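Local coordinates for 3-oxoacyl-[acyl-carrier-protein] synthase 3 (PDB 4EWP) that probably catalyses the condensation that starts fatty acid synthesis, adding two carbons from malonyl-ACP to an acetyl group delivered as acetyl-CoA, at residues A[19-24]-A[70-75]; A[86-91]-A[143-148]; A[149-154]-A[307-312]; A[242-247]-A[279-284]; A[253-258]-A[332-337]. All coordinates share one frame; numbering follows the deposited sequence.

In the fold
The five contacts run through both halves of a thiolase fold, each half built on a mixed five-stranded sheet. Contacts 1, 2 and 3 belong to the first sheet: contacts 2 and 3 both use strand 144-152, with centres about 15 Å apart, and contact 1 packs helix 62-76 on the edge strand 13-22. Contact 5 lies on the second sheet and shares helix 240-262 with contact 4, their centres about 13 Å apart. Contacts 1 and 2 close early in the chain. Contact 3 then spans a long stretch that includes contact 4, and its segments alternate with those of contact 5. It thereby ties the two halves together beside the predicted active-site residues.

Contact 1: A[19-24]-A[70-75]; sequences VGAYRP and AREALE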
# COMPACT_ATOMS: atom_id res chain seq x y z
N VAL A 19 0.55 9.07 20.29
CA VAL A 19 0.45 9.77 19.02
C VAL A 19 1.63 10.73 18.84
O VAL A 19 2.10 11.34 19.80
CB VAL A 19 -0.90 10.50 18.86
CG1 VAL A 19 -1.15 11.44 20.04
CG2 VAL A 19 -0.96 11.24 17.52
N GLY A 20 2.13 10.82 17.62
CA GLY A 20 3.28 11.63 17.31
C GLY A 20 2.98 12.48 16.09
O GLY A 20 2.09 12.17 15.31
N ALA A 21 3.73 13.57 15.93
CA ALA A 21 3.44 14.55 14.91
C ALA A 21 4.71 15.14 14.32
O ALA A 21 5.72 15.31 15.01
CB ALA A 21 2.57 15.69 15.51
N TYR A 22 4.67 15.44 13.03
CA TYR A 22 5.68 16.30 12.43
C TYR A 22 4.96 17.35 11.60
O TYR A 22 4.16 17.03 10.71
CB TYR A 22 6.65 15.49 11.55
CG TYR A 22 7.81 16.33 11.03
CD1 TYR A 22 7.65 17.19 9.94
CD2 TYR A 22 9.05 16.28 11.65
CE1 TYR A 22 8.71 17.97 9.47
CE2 TYR A 22 10.11 17.05 11.19
CZ TYR A 22 9.94 17.89 10.11
OH TYR A 22 11.01 18.64 9.67
N ARG A 23 5.25 18.61 11.90
CA ARG A 23 4.66 19.75 11.22
C ARG A 23 5.77 20.62 10.67
O ARG A 23 6.56 21.17 11.43
CB ARG A 23 3.84 20.58 12.20
CG ARG A 23 2.58 19.91 12.70
CD ARG A 23 1.77 20.87 13.54
NE ARG A 23 0.72 20.19 14.29
CZ ARG A 23 -0.52 20.02 13.83
NH1 ARG A 23 -0.85 20.48 12.62
NH2 ARG A 23 -1.43 19.40 14.58
N PRO A 24 5.83 20.76 9.34
CA PRO A 24 6.77 21.70 8.72
C PRO A 24 6.61 23.10 9.33
O PRO A 24 5.49 23.50 9.63
CB PRO A 24 6.34 21.70 7.26
CG PRO A 24 5.79 20.30 7.06
CD PRO A 24 5.06 19.99 8.34
N ALA A 70 7.15 9.33 13.91
CA ALA A 70 7.36 8.01 14.50
C ALA A 70 8.15 8.12 15.80
O ALA A 70 7.81 7.48 16.79
CB ALA A 70 8.09 7.09 13.54
N ARG A 71 9.21 8.91 15.79
CA ARG A 71 10.03 9.02 17.01
C ARG A 71 9.27 9.64 18.19
O ARG A 71 9.43 9.20 19.33
CB ARG A 71 11.33 9.78 16.75
CG ARG A 71 12.26 9.11 15.76
CD ARG A 71 13.67 9.68 15.91
NE ARG A 71 14.47 9.57 14.69
CZ ARG A 71 15.31 8.58 14.43
NH1 ARG A 71 15.45 7.59 15.30
NH2 ARG A 71 16.00 8.57 13.30
N GLU A 72 8.44 10.66 17.94
CA GLU A 72 7.66 11.23 19.03
C GLU A 72 6.71 10.20 19.64
O GLU A 72 6.57 10.11 20.87
CB GLU A 72 6.85 12.46 18.59
CG GLU A 72 6.08 13.04 19.76
CD GLU A 72 5.34 14.31 19.43
OE1 GLU A 72 5.32 14.71 18.25
OE2 GLU A 72 4.78 14.90 20.36
N ALA A 73 6.08 9.40 18.78
CA ALA A 73 5.16 8.37 19.23
C ALA A 73 5.89 7.34 20.08
O ALA A 73 5.41 6.93 21.13
CB ALA A 73 4.49 7.70 18.03
N LEU A 74 7.07 6.95 19.62
CA LEU A 74 7.88 5.97 20.33
C LEU A 74 8.23 6.48 21.73
O LEU A 74 8.11 5.75 22.72
CB LEU A 74 9.14 5.68 19.55
CG LEU A 74 8.97 4.67 18.41
CD1 LEU A 74 10.24 4.60 17.55
CD2 LEU A 74 8.60 3.29 18.97
N GLU A 75 8.68 7.73 21.80
CA GLU A 75 9.05 8.34 23.08
C GLU A 75 7.85 8.44 24.05
O GLU A 75 7.97 8.13 25.25
CB GLU A 75 9.68 9.72 22.84
CG GLU A 75 10.05 10.44 24.13
CD GLU A 75 10.48 11.88 23.91
OE1 GLU A 75 10.02 12.49 22.91
OE2 GLU A 75 11.26 12.41 24.73
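E72 reaches from helix 62-76 over the end of strand 13-22 and grips the backbone at A21. The strand and helix segments run nearly antiparallel (151°) and come within 5.8 Å, axis to axis. Such a close approach depends on G20: a CB built on that glycine would stand only 2.7 Å from A73 N. A73 adds its own methyl, with CB 3.9 Å from G20 N.

The side chain of E72 can be followed outward along the strand. Its CB lies 3.9 Å from G20 CA. CG, anti to the backbone N (chi1 -179°), passes the same G20 CA at 4.0 Å, and the extended chain beyond it delivers the carboxylate to the next residue. CD is 3.9 Å from A21 N, and OE1 takes the A21 N-H in a hydrogen bond of 3.0 Å, somewhat bent at 147°. The donor comes from above the carboxylate plane. The other oxygen, OE2, turns to H317 of helix 311-322, by a hydrogen bond, and to R76, by a salt bridge.

Replacing E72 with an alanine is likely to leave A21 N-H without this acceptor and H317 and R76 without their shared carboxylate. The chemistry is thus split between an apolar stem that slides over a glycine and a charged head that divides its two oxygens between strand backbone and side-chain partners. Together these join the edge strand, helix 62-76 and helix 311-322 through one residue, with R76 probably favouring the ionised carboxylate.

Contact 2: A[86-91]-A[143-148]; sequences AVIVST and RHVLVV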
# COMPACT_ATOMS: atom_id res chain seq x y z
N ALA A 86 5.64 -4.21 13.38
CA ALA A 86 5.18 -3.85 12.04
C ALA A 86 5.16 -2.35 11.85
O ALA A 86 4.96 -1.59 12.81
CB ALA A 86 3.81 -4.43 11.77
N VAL A 87 5.37 -1.91 10.61
CA VAL A 87 5.43 -0.49 10.28
C VAL A 87 4.54 -0.28 9.08
O VAL A 87 4.79 -0.85 8.03
CB VAL A 87 6.87 -0.04 9.91
CG1 VAL A 87 6.87 1.38 9.43
CG2 VAL A 87 7.83 -0.22 11.08
N ILE A 88 3.48 0.51 9.23
CA ILE A 88 2.56 0.77 8.13
C ILE A 88 2.61 2.25 7.80
O ILE A 88 2.37 3.11 8.65
CB ILE A 88 1.11 0.40 8.48
CG1 ILE A 88 1.01 -1.06 8.91
CG2 ILE A 88 0.19 0.65 7.30
CD1 ILE A 88 -0.39 -1.50 9.31
N VAL A 89 2.96 2.55 6.55
CA VAL A 89 3.05 3.95 6.14
C VAL A 89 1.99 4.23 5.10
O VAL A 89 1.96 3.62 4.02
CB VAL A 89 4.43 4.30 5.59
CG1 VAL A 89 4.37 5.65 4.89
CG2 VAL A 89 5.48 4.26 6.70
N SER A 90 1.09 5.14 5.42
CA SER A 90 0.01 5.46 4.52
C SER A 90 0.30 6.77 3.81
O SER A 90 0.26 7.83 4.43
CB SER A 90 -1.30 5.50 5.28
OG SER A 90 -2.28 6.10 4.48
N THR A 91 0.62 6.70 2.52
CA THR A 91 1.04 7.86 1.75
C THR A 91 0.83 7.63 0.26
O THR A 91 0.89 6.49 -0.19
CB THR A 91 2.53 8.15 1.96
OG1 THR A 91 2.92 9.31 1.23
CG2 THR A 91 3.37 6.99 1.46
N ARG A 143 2.44 -7.36 18.31
CA ARG A 143 2.13 -6.79 19.62
C ARG A 143 2.17 -5.26 19.60
O ARG A 143 1.44 -4.60 20.34
CB ARG A 143 3.07 -7.36 20.68
CG ARG A 143 2.89 -8.86 20.93
CD ARG A 143 3.60 -9.30 22.21
NE ARG A 143 3.43 -8.32 23.29
CZ ARG A 143 2.33 -8.21 24.04
NH1 ARG A 143 1.29 -9.02 23.84
NH2 ARG A 143 2.27 -7.29 24.98
N HIS A 144 3.02 -4.69 18.76
CA HIS A 144 3.13 -3.24 18.60
C HIS A 144 3.25 -2.84 17.11
O HIS A 144 4.18 -3.25 16.42
CB HIS A 144 4.35 -2.70 19.36
CG HIS A 144 4.33 -2.98 20.83
ND1 HIS A 144 4.95 -4.08 21.38
CD2 HIS A 144 3.78 -2.30 21.87
CE1 HIS A 144 4.79 -4.07 22.70
NE2 HIS A 144 4.08 -3.00 23.01
N VAL A 145 2.31 -2.04 16.62
CA VAL A 145 2.28 -1.66 15.21
C VAL A 145 2.36 -0.16 15.11
O VAL A 145 1.60 0.57 15.79
CB VAL A 145 0.97 -2.17 14.51
CG1 VAL A 145 0.92 -1.78 13.02
CG2 VAL A 145 0.85 -3.67 14.68
N LEU A 146 3.29 0.31 14.29
CA LEU A 146 3.41 1.74 14.04
C LEU A 146 2.59 2.08 12.80
O LEU A 146 2.72 1.41 11.78
CB LEU A 146 4.87 2.11 13.81
CG LEU A 146 5.11 3.54 13.35
CD1 LEU A 146 4.84 4.56 14.47
CD2 LEU A 146 6.52 3.67 12.82
N VAL A 147 1.73 3.10 12.89
CA VAL A 147 0.98 3.58 11.73
C VAL A 147 1.31 5.05 11.48
O VAL A 147 1.21 5.88 12.38
CB VAL A 147 -0.55 3.43 11.92
CG1 VAL A 147 -1.29 3.95 10.69
CG2 VAL A 147 -0.92 1.99 12.21
N VAL A 148 1.72 5.37 10.26
CA VAL A 148 2.08 6.73 9.92
C VAL A 148 1.27 7.20 8.73
O VAL A 148 1.31 6.59 7.66
CB VAL A 148 3.58 6.85 9.57
CG1 VAL A 148 3.92 8.29 9.26
CG2 VAL A 148 4.42 6.40 10.73
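V87 pairs with L146, I88 with V147 and V89 with V148 as parallel strands whose axes lie 4.8 Å apart and diverge by only 15°. Four backbone bonds hold them: L146 N to A86 O, I88 N to L146 O, V148 N to I88 O, and S90 N to V148 O, the last at 2.7 Å and nearly straight (173°). The CA of V147 also points its hydrogen at I88 O, 3.4 Å away.

The side chains divide between the two faces. On one, I88 leans toward V145: its CG1 is anti to its own carbonyl carbon and chi2 is extended, so that CD1 ends 3.9 Å from V145 CG1, the two branches meeting at a slant. A86 CB touches the same V145 methyl at 4.1 Å. On the other face V87 and L146 lie side by side and point the same way, with V87 CG1 4.1 Å from L146 CD2. V89 CG2 faces V148 CB at 4.3 Å. The side chains that meet on both faces are buried and aliphatic.

The pair occupies the middle of the first sheet, with strand 116-120 beyond 86-90 and the antiparallel strand 170-180 beyond 144-152. Helix 125-138 covers the face of I88, V145 and V147, through Q132, A133 and L136, while A70 of helix 62-76 packs against L146 on the other face.

Contact 3: A[149-154]-A[307-312]; sequences GVERLS and TSAASI
At the centre of the thiolase fold, beside the predicted active-site residues C123 and N306, the end of strand 144-152 meets the turn that leads into helix 311-322. E151 and S308 carry the polar part. One water joins them, donating to E151 OE2 over 2.8 Å and bonded to S308 OG at 2.7 Å. With CG anti to its own carbonyl carbon, E151 lays that atom 3.7 Å from S308 CB; the bend at chi2 (-77°) then sends the carboxylate back over the turn, where OE2 rests 4.0 Å from A309 CB. Its other oxygen, OE1, is gripped by T93 OG1, T91 OG1 and the V92 N-H, so this buried carboxylate is held through both oxygens. S308 is wedged from a second side by L153, whose CD1 lies 3.8 Å from S308 CB.

Further back along the strand the fit is close to the backbone. The CA of A310 directs its hydrogen at G149 O from 3.4 Å, and A310 CB sits 3.5 Å from that same oxygen. With the backbone as it stands there is no room for a side chain here: a CB modelled on G149 would fall 2.2 Å from A309 O.

Strand 144-152 runs here between strands 86-90 and 170-180 of the first sheet, and R152 packs on L207 of the second subunit. On the other side S311 OG is hydrogen-bonded to ND1 of H275, a predicted active-site residue, while I312, in helix 311-322, packs against Y126 and C127 of helix 125-138, the two helices forming the layer between the sheets.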
# COMPACT_ATOMS: atom_id res chain seq x y z
N GLY A 149 0.50 8.27 8.92
CA GLY A 149 -0.16 8.92 7.80
C GLY A 149 0.75 10.07 7.44
O GLY A 149 1.06 10.89 8.31
N VAL A 150 1.20 10.15 6.19
CA VAL A 150 2.22 11.14 5.83
C VAL A 150 2.14 11.52 4.35
O VAL A 150 1.92 10.66 3.50
CB VAL A 150 3.66 10.66 6.20
CG1 VAL A 150 3.93 9.25 5.67
CG2 VAL A 150 4.72 11.64 5.73
N GLU A 151 2.30 12.80 4.05
CA GLU A 151 2.18 13.28 2.69
C GLU A 151 3.01 14.53 2.48
O GLU A 151 3.07 15.41 3.35
CB GLU A 151 0.72 13.64 2.36
CG GLU A 151 -0.33 12.55 2.59
CD GLU A 151 -0.34 11.49 1.51
OE1 GLU A 151 0.64 11.39 0.74
OE2 GLU A 151 -1.33 10.74 1.42
N ARG A 152 3.65 14.63 1.32
CA ARG A 152 4.10 15.92 0.85
C ARG A 152 3.25 16.25 -0.37
O ARG A 152 3.70 16.14 -1.52
CB ARG A 152 5.61 15.96 0.55
CG ARG A 152 6.13 17.41 0.35
CD ARG A 152 7.65 17.54 0.47
NE ARG A 152 8.35 16.85 -0.60
CZ ARG A 152 9.67 16.67 -0.66
NH1 ARG A 152 10.46 17.14 0.31
NH2 ARG A 152 10.20 16.01 -1.68
N LEU A 153 2.00 16.62 -0.11
CA LEU A 153 1.03 16.92 -1.16
C LEU A 153 1.48 18.07 -2.05
O LEU A 153 1.05 18.18 -3.19
CB LEU A 153 -0.32 17.27 -0.54
CG LEU A 153 -1.07 16.17 0.21
CD1 LEU A 153 -2.23 16.75 0.96
CD2 LEU A 153 -1.56 15.11 -0.77
N SER A 154 2.33 18.95 -1.52
CA SER A 154 2.76 20.09 -2.30
C SER A 154 3.53 19.63 -3.54
O SER A 154 3.69 20.38 -4.50
CB SER A 154 3.57 21.08 -1.45
OG SER A 154 4.66 20.43 -0.82
N THR A 307 -3.97 17.95 5.18
CA THR A 307 -2.79 17.11 5.07
C THR A 307 -3.11 15.63 4.81
O THR A 307 -2.31 14.74 5.12
CB THR A 307 -1.90 17.20 6.32
OG1 THR A 307 -2.64 16.76 7.47
CG2 THR A 307 -1.41 18.62 6.54
N SER A 308 -4.29 15.38 4.26
CA SER A 308 -4.66 14.04 3.82
C SER A 308 -4.49 12.99 4.94
O SER A 308 -5.03 13.17 6.03
CB SER A 308 -3.85 13.66 2.57
OG SER A 308 -4.50 12.63 1.83
N ALA A 309 -3.75 11.92 4.66
CA ALA A 309 -3.57 10.83 5.63
C ALA A 309 -3.03 11.30 6.98
O ALA A 309 -3.35 10.74 8.02
CB ALA A 309 -2.68 9.72 5.05
N ALA A 310 -2.21 12.34 6.95
CA ALA A 310 -1.63 12.91 8.15
C ALA A 310 -2.71 13.59 9.00
O ALA A 310 -2.51 13.81 10.20
CB ALA A 310 -0.57 13.93 7.77
N SER A 311 -3.83 13.94 8.38
CA SER A 311 -4.72 14.93 9.00
C SER A 311 -5.26 14.52 10.37
O SER A 311 -5.24 15.32 11.32
CB SER A 311 -5.84 15.36 8.06
OG SER A 311 -6.98 14.53 8.17
N ILE A 312 -5.74 13.29 10.50
CA ILE A 312 -6.39 12.89 11.75
C ILE A 312 -5.42 12.77 12.93
O ILE A 312 -5.68 13.32 14.00
CB ILE A 312 -7.21 11.62 11.58
CG1 ILE A 312 -8.45 11.93 10.73
CG2 ILE A 312 -7.62 11.04 12.94
CD1 ILE A 312 -9.24 10.69 10.29
O HOH W 1 -3.61 11.13 -0.18

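Contact 4: A[242-247]-A[279-284]; sequences SVFRWA and MRIIDE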
# COMPACT_ATOMS: atom_id res chain seq x y z
N SER A 242 -19.15 17.59 -5.64
CA SER A 242 -19.42 16.18 -5.36
C SER A 242 -18.78 15.74 -4.05
O SER A 242 -19.41 15.06 -3.23
CB SER A 242 -18.95 15.27 -6.50
OG SER A 242 -19.71 15.53 -7.66
N VAL A 243 -17.53 16.15 -3.83
CA VAL A 243 -16.86 15.79 -2.59
C VAL A 243 -17.67 16.23 -1.38
O VAL A 243 -17.84 15.45 -0.44
CB VAL A 243 -15.45 16.39 -2.50
CG1 VAL A 243 -14.89 16.21 -1.10
CG2 VAL A 243 -14.55 15.72 -3.53
N PHE A 244 -18.18 17.46 -1.40
CA PHE A 244 -18.96 17.99 -0.27
C PHE A 244 -20.21 17.16 0.02
O PHE A 244 -20.45 16.76 1.17
CB PHE A 244 -19.35 19.45 -0.48
CG PHE A 244 -20.15 20.04 0.66
CD1 PHE A 244 -19.51 20.64 1.74
CD2 PHE A 244 -21.54 19.96 0.66
CE1 PHE A 244 -20.24 21.18 2.79
CE2 PHE A 244 -22.27 20.49 1.72
CZ PHE A 244 -21.62 21.10 2.78
N ARG A 245 -21.01 16.90 -1.01
CA ARG A 245 -22.23 16.10 -0.83
C ARG A 245 -21.93 14.73 -0.25
O ARG A 245 -22.64 14.24 0.63
CB ARG A 245 -23.00 15.96 -2.15
CG ARG A 245 -23.77 17.20 -2.52
CD ARG A 245 -24.69 16.97 -3.69
NE ARG A 245 -23.96 16.62 -4.90
CZ ARG A 245 -23.53 17.50 -5.79
NH1 ARG A 245 -23.75 18.79 -5.61
NH2 ARG A 245 -22.88 17.10 -6.86
N TRP A 246 -20.86 14.11 -0.74
CA TRP A 246 -20.47 12.78 -0.25
C TRP A 246 -19.85 12.88 1.15
O TRP A 246 -20.28 12.21 2.10
CB TRP A 246 -19.51 12.13 -1.26
CG TRP A 246 -18.91 10.83 -0.85
CD1 TRP A 246 -19.51 9.61 -0.87
CD2 TRP A 246 -17.56 10.60 -0.40
NE1 TRP A 246 -18.63 8.64 -0.43
CE2 TRP A 246 -17.43 9.23 -0.14
CE3 TRP A 246 -16.45 11.43 -0.20
CZ2 TRP A 246 -16.25 8.66 0.32
CZ3 TRP A 246 -15.28 10.88 0.26
CH2 TRP A 246 -15.18 9.50 0.51
N ALA A 247 -18.85 13.75 1.27
CA ALA A 247 -18.10 13.92 2.52
C ALA A 247 -18.98 14.11 3.74
O ALA A 247 -18.65 13.64 4.84
CB ALA A 247 -17.14 15.09 2.39
N MET A 279 -13.19 23.18 6.36
CA MET A 279 -13.90 23.61 7.56
C MET A 279 -15.41 23.48 7.38
O MET A 279 -16.13 23.09 8.30
CB MET A 279 -13.55 25.04 7.94
CG MET A 279 -14.07 25.43 9.31
SD MET A 279 -13.13 24.61 10.60
CE MET A 279 -11.72 25.72 10.69
N ARG A 280 -15.87 23.83 6.19
CA ARG A 280 -17.29 23.71 5.85
C ARG A 280 -17.76 22.25 5.99
O ARG A 280 -18.84 21.98 6.54
CB ARG A 280 -17.53 24.26 4.45
CG ARG A 280 -18.92 24.01 3.90
CD ARG A 280 -19.99 24.64 4.79
NE ARG A 280 -21.34 24.49 4.23
CZ ARG A 280 -22.33 23.84 4.82
NH1 ARG A 280 -22.13 23.27 6.01
NH2 ARG A 280 -23.53 23.74 4.25
N ILE A 281 -16.96 21.31 5.49
CA ILE A 281 -17.30 19.90 5.68
C ILE A 281 -17.32 19.52 7.17
O ILE A 281 -18.26 18.87 7.64
CB ILE A 281 -16.35 18.97 4.91
CG1 ILE A 281 -16.66 19.04 3.41
CG2 ILE A 281 -16.49 17.55 5.43
CD1 ILE A 281 -15.69 18.27 2.54
N ILE A 282 -16.28 19.92 7.90
CA ILE A 282 -16.20 19.63 9.33
C ILE A 282 -17.43 20.14 10.09
O ILE A 282 -18.05 19.38 10.85
CB ILE A 282 -14.93 20.22 9.97
CG1 ILE A 282 -13.67 19.64 9.34
CG2 ILE A 282 -14.92 19.97 11.48
CD1 ILE A 282 -12.39 20.29 9.86
N ASP A 283 -17.78 21.41 9.90
CA ASP A 283 -18.94 21.99 10.58
C ASP A 283 -20.24 21.23 10.29
O ASP A 283 -20.96 20.85 11.21
CB ASP A 283 -19.13 23.45 10.20
CG ASP A 283 -17.99 24.33 10.66
OD1 ASP A 283 -17.17 23.86 11.46
OD2 ASP A 283 -17.91 25.49 10.21
N GLU A 284 -20.53 21.02 9.01
CA GLU A 284 -21.79 20.41 8.59
C GLU A 284 -21.86 18.98 9.11
O GLU A 284 -22.92 18.50 9.54
CB GLU A 284 -21.91 20.46 7.07
CG GLU A 284 -23.31 20.24 6.55
CD GLU A 284 -24.33 21.14 7.22
OE1 GLU A 284 -24.21 22.38 7.12
OE2 GLU A 284 -25.26 20.59 7.86
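F244 and I281 bury the most surface where helix 240-262 packs alongside helix 279-288, an outer helix pair of the C-terminal half of the thiolase fold. The segments run almost parallel, 23° apart, with axes 10.1 Å from one another.

The ring of F244 reaches across the gap, its CG anti to the backbone N (chi1 180°), and slides past I281 in the opposite direction, with CD1 3.7 Å from I281 CG1. Its far end meets R280. CE1 lies 3.3 Å from R280 CG, and CZ stands over the centre of one guanidinium face, 3.5 Å from R280 CZ, while NH1 lies in plane with the ring at its edge. The planes are 57° apart, so the two groups are not stacked parallel. R280 belongs to the predicted ACP-binding region, as the arginine thought to be essential for the weak association with ACP. It is poorly ordered, so its contacts, including the very short salt bridge to E284 within the same helix, are approximate.

Replacing F244 with an alanine would probably open a gap beside I281 CG1 and leave the R280 guanidinium without the ring end over its face, held by E284 alone among the residues described here.

I281 packs obliquely against the ring. Its CG1 is anti to the carbonyl carbon and its chain extends toward the partner helix, where V243 CG1 touches CD1 at 4.3 Å. On the same methyl, A247 CB presses on I281 CD1 at 3.5 Å, closer than usual van der Waals contact.

Contact 5: A[253-258]-A[332-337]; sequences KVAREA and LQIGFG
V254, A255 and A258 meet L332 and I334 through aliphatic side chains, with no ring or other flat side-chain group between them. The nearby ring is that of F336, further along the strand: it meets H275 edge-to-face and touches W246, A247 and M251 of helix 240-262 instead.

I334 reaches toward the helix with a fully extended chain. Its CG1 is anti to the backbone N (chi1 177°), and this drives CD1 into the notch between two helix residues, 3.8 Å from V254 CG1, 3.8 Å from A255 N and 4.0 Å from A255 CB. V254 and I334 approach at a slant. L332 forks over the next turn: CD2 meets A255 CB at 3.9 Å and CD1 meets A258 CB at 4.1 Å. A255 therefore lies under both strand residues. Its small methyl is consistent with the 9.4 Å between the helix and strand axes, whose directions differ by 143°.

Helix 240-262 thus rests on the second sheet, whose strand 330-337 runs between 341-348 and 269-274. V254 also packs on Y342 and A258 on A344 of strand 341-348, and F285 of helix 279-288 lies against both A255 and I334. On the far side, I312 of helix 311-322 touches the backbone at I334 and G335, so the strand is sandwiched between helices.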
# COMPACT_ATOMS: atom_id res chain seq x y z
N LYS A 253 -23.43 8.85 7.62
CA LYS A 253 -24.02 7.53 7.81
C LYS A 253 -22.95 6.56 8.29
O LYS A 253 -23.20 5.71 9.15
CB LYS A 253 -24.67 7.02 6.53
CG LYS A 253 -25.63 8.02 5.90
CD LYS A 253 -26.37 7.43 4.70
CE LYS A 253 -27.26 8.47 4.04
NZ LYS A 253 -28.13 7.86 3.00
N VAL A 254 -21.75 6.69 7.72
CA VAL A 254 -20.62 5.87 8.14
C VAL A 254 -20.31 6.14 9.62
O VAL A 254 -20.15 5.21 10.43
CB VAL A 254 -19.37 6.14 7.27
CG1 VAL A 254 -18.14 5.38 7.80
CG2 VAL A 254 -19.64 5.79 5.80
N ALA A 255 -20.26 7.41 10.00
CA ALA A 255 -19.97 7.75 11.39
C ALA A 255 -21.02 7.16 12.35
O ALA A 255 -20.69 6.61 13.40
CB ALA A 255 -19.87 9.26 11.55
N ARG A 256 -22.29 7.29 11.99
CA ARG A 256 -23.34 6.73 12.85
C ARG A 256 -23.20 5.22 12.91
O ARG A 256 -23.39 4.60 13.96
CB ARG A 256 -24.74 7.16 12.40
CG ARG A 256 -25.06 8.63 12.72
CD ARG A 256 -26.50 9.04 12.36
NE ARG A 256 -26.72 9.03 10.91
CZ ARG A 256 -26.90 10.12 10.17
NH1 ARG A 256 -26.92 11.33 10.73
NH2 ARG A 256 -27.08 9.99 8.86
N GLU A 257 -22.84 4.62 11.78
CA GLU A 257 -22.61 3.19 11.77
C GLU A 257 -21.43 2.81 12.69
O GLU A 257 -21.51 1.85 13.46
CB GLU A 257 -22.38 2.72 10.34
CG GLU A 257 -22.64 1.24 10.13
CD GLU A 257 -22.53 0.85 8.66
OE1 GLU A 257 -22.94 1.67 7.80
OE2 GLU A 257 -22.03 -0.27 8.38
N ALA A 258 -20.34 3.58 12.63
CA ALA A 258 -19.18 3.34 13.48
C ALA A 258 -19.57 3.47 14.96
O ALA A 258 -19.27 2.61 15.78
CB ALA A 258 -18.02 4.29 13.11
N LEU A 332 -14.22 9.68 18.03
CA LEU A 332 -14.63 9.15 16.73
C LEU A 332 -13.68 9.72 15.69
O LEU A 332 -13.54 10.94 15.57
CB LEU A 332 -16.07 9.56 16.41
CG LEU A 332 -16.65 9.26 15.02
CD1 LEU A 332 -16.70 7.76 14.77
CD2 LEU A 332 -18.02 9.86 14.90
N GLN A 333 -13.01 8.85 14.95
CA GLN A 333 -12.15 9.30 13.86
C GLN A 333 -12.67 8.71 12.58
O GLN A 333 -13.07 7.54 12.54
CB GLN A 333 -10.69 8.90 14.08
CG GLN A 333 -10.54 7.44 14.41
CD GLN A 333 -9.10 7.10 14.70
OE1 GLN A 333 -8.37 7.88 15.32
NE2 GLN A 333 -8.66 5.92 14.23
N ILE A 334 -12.68 9.52 11.53
CA ILE A 334 -13.25 9.08 10.27
C ILE A 334 -12.56 9.82 9.15
O ILE A 334 -12.56 11.06 9.12
CB ILE A 334 -14.77 9.32 10.24
CG1 ILE A 334 -15.34 8.91 8.88
CG2 ILE A 334 -15.10 10.79 10.52
CD1 ILE A 334 -16.86 8.82 8.89
N GLY A 335 -11.93 9.06 8.25
CA GLY A 335 -11.23 9.62 7.11
C GLY A 335 -11.87 9.19 5.80
O GLY A 335 -12.53 8.15 5.75
N PHE A 336 -11.67 9.99 4.75
CA PHE A 336 -12.36 9.81 3.49
C PHE A 336 -11.61 10.52 2.37
O PHE A 336 -11.22 11.68 2.52
CB PHE A 336 -13.81 10.33 3.59
CG PHE A 336 -13.95 11.65 4.34
CD1 PHE A 336 -13.98 12.85 3.65
CD2 PHE A 336 -14.09 11.67 5.72
CE1 PHE A 336 -14.11 14.06 4.32
CE2 PHE A 336 -14.22 12.87 6.41
CZ PHE A 336 -14.23 14.06 5.70
N GLY A 337 -11.38 9.82 1.26
CA GLY A 337 -10.72 10.46 0.13
C GLY A 337 -10.79 9.72 -1.20
O GLY A 337 -11.67 8.88 -1.39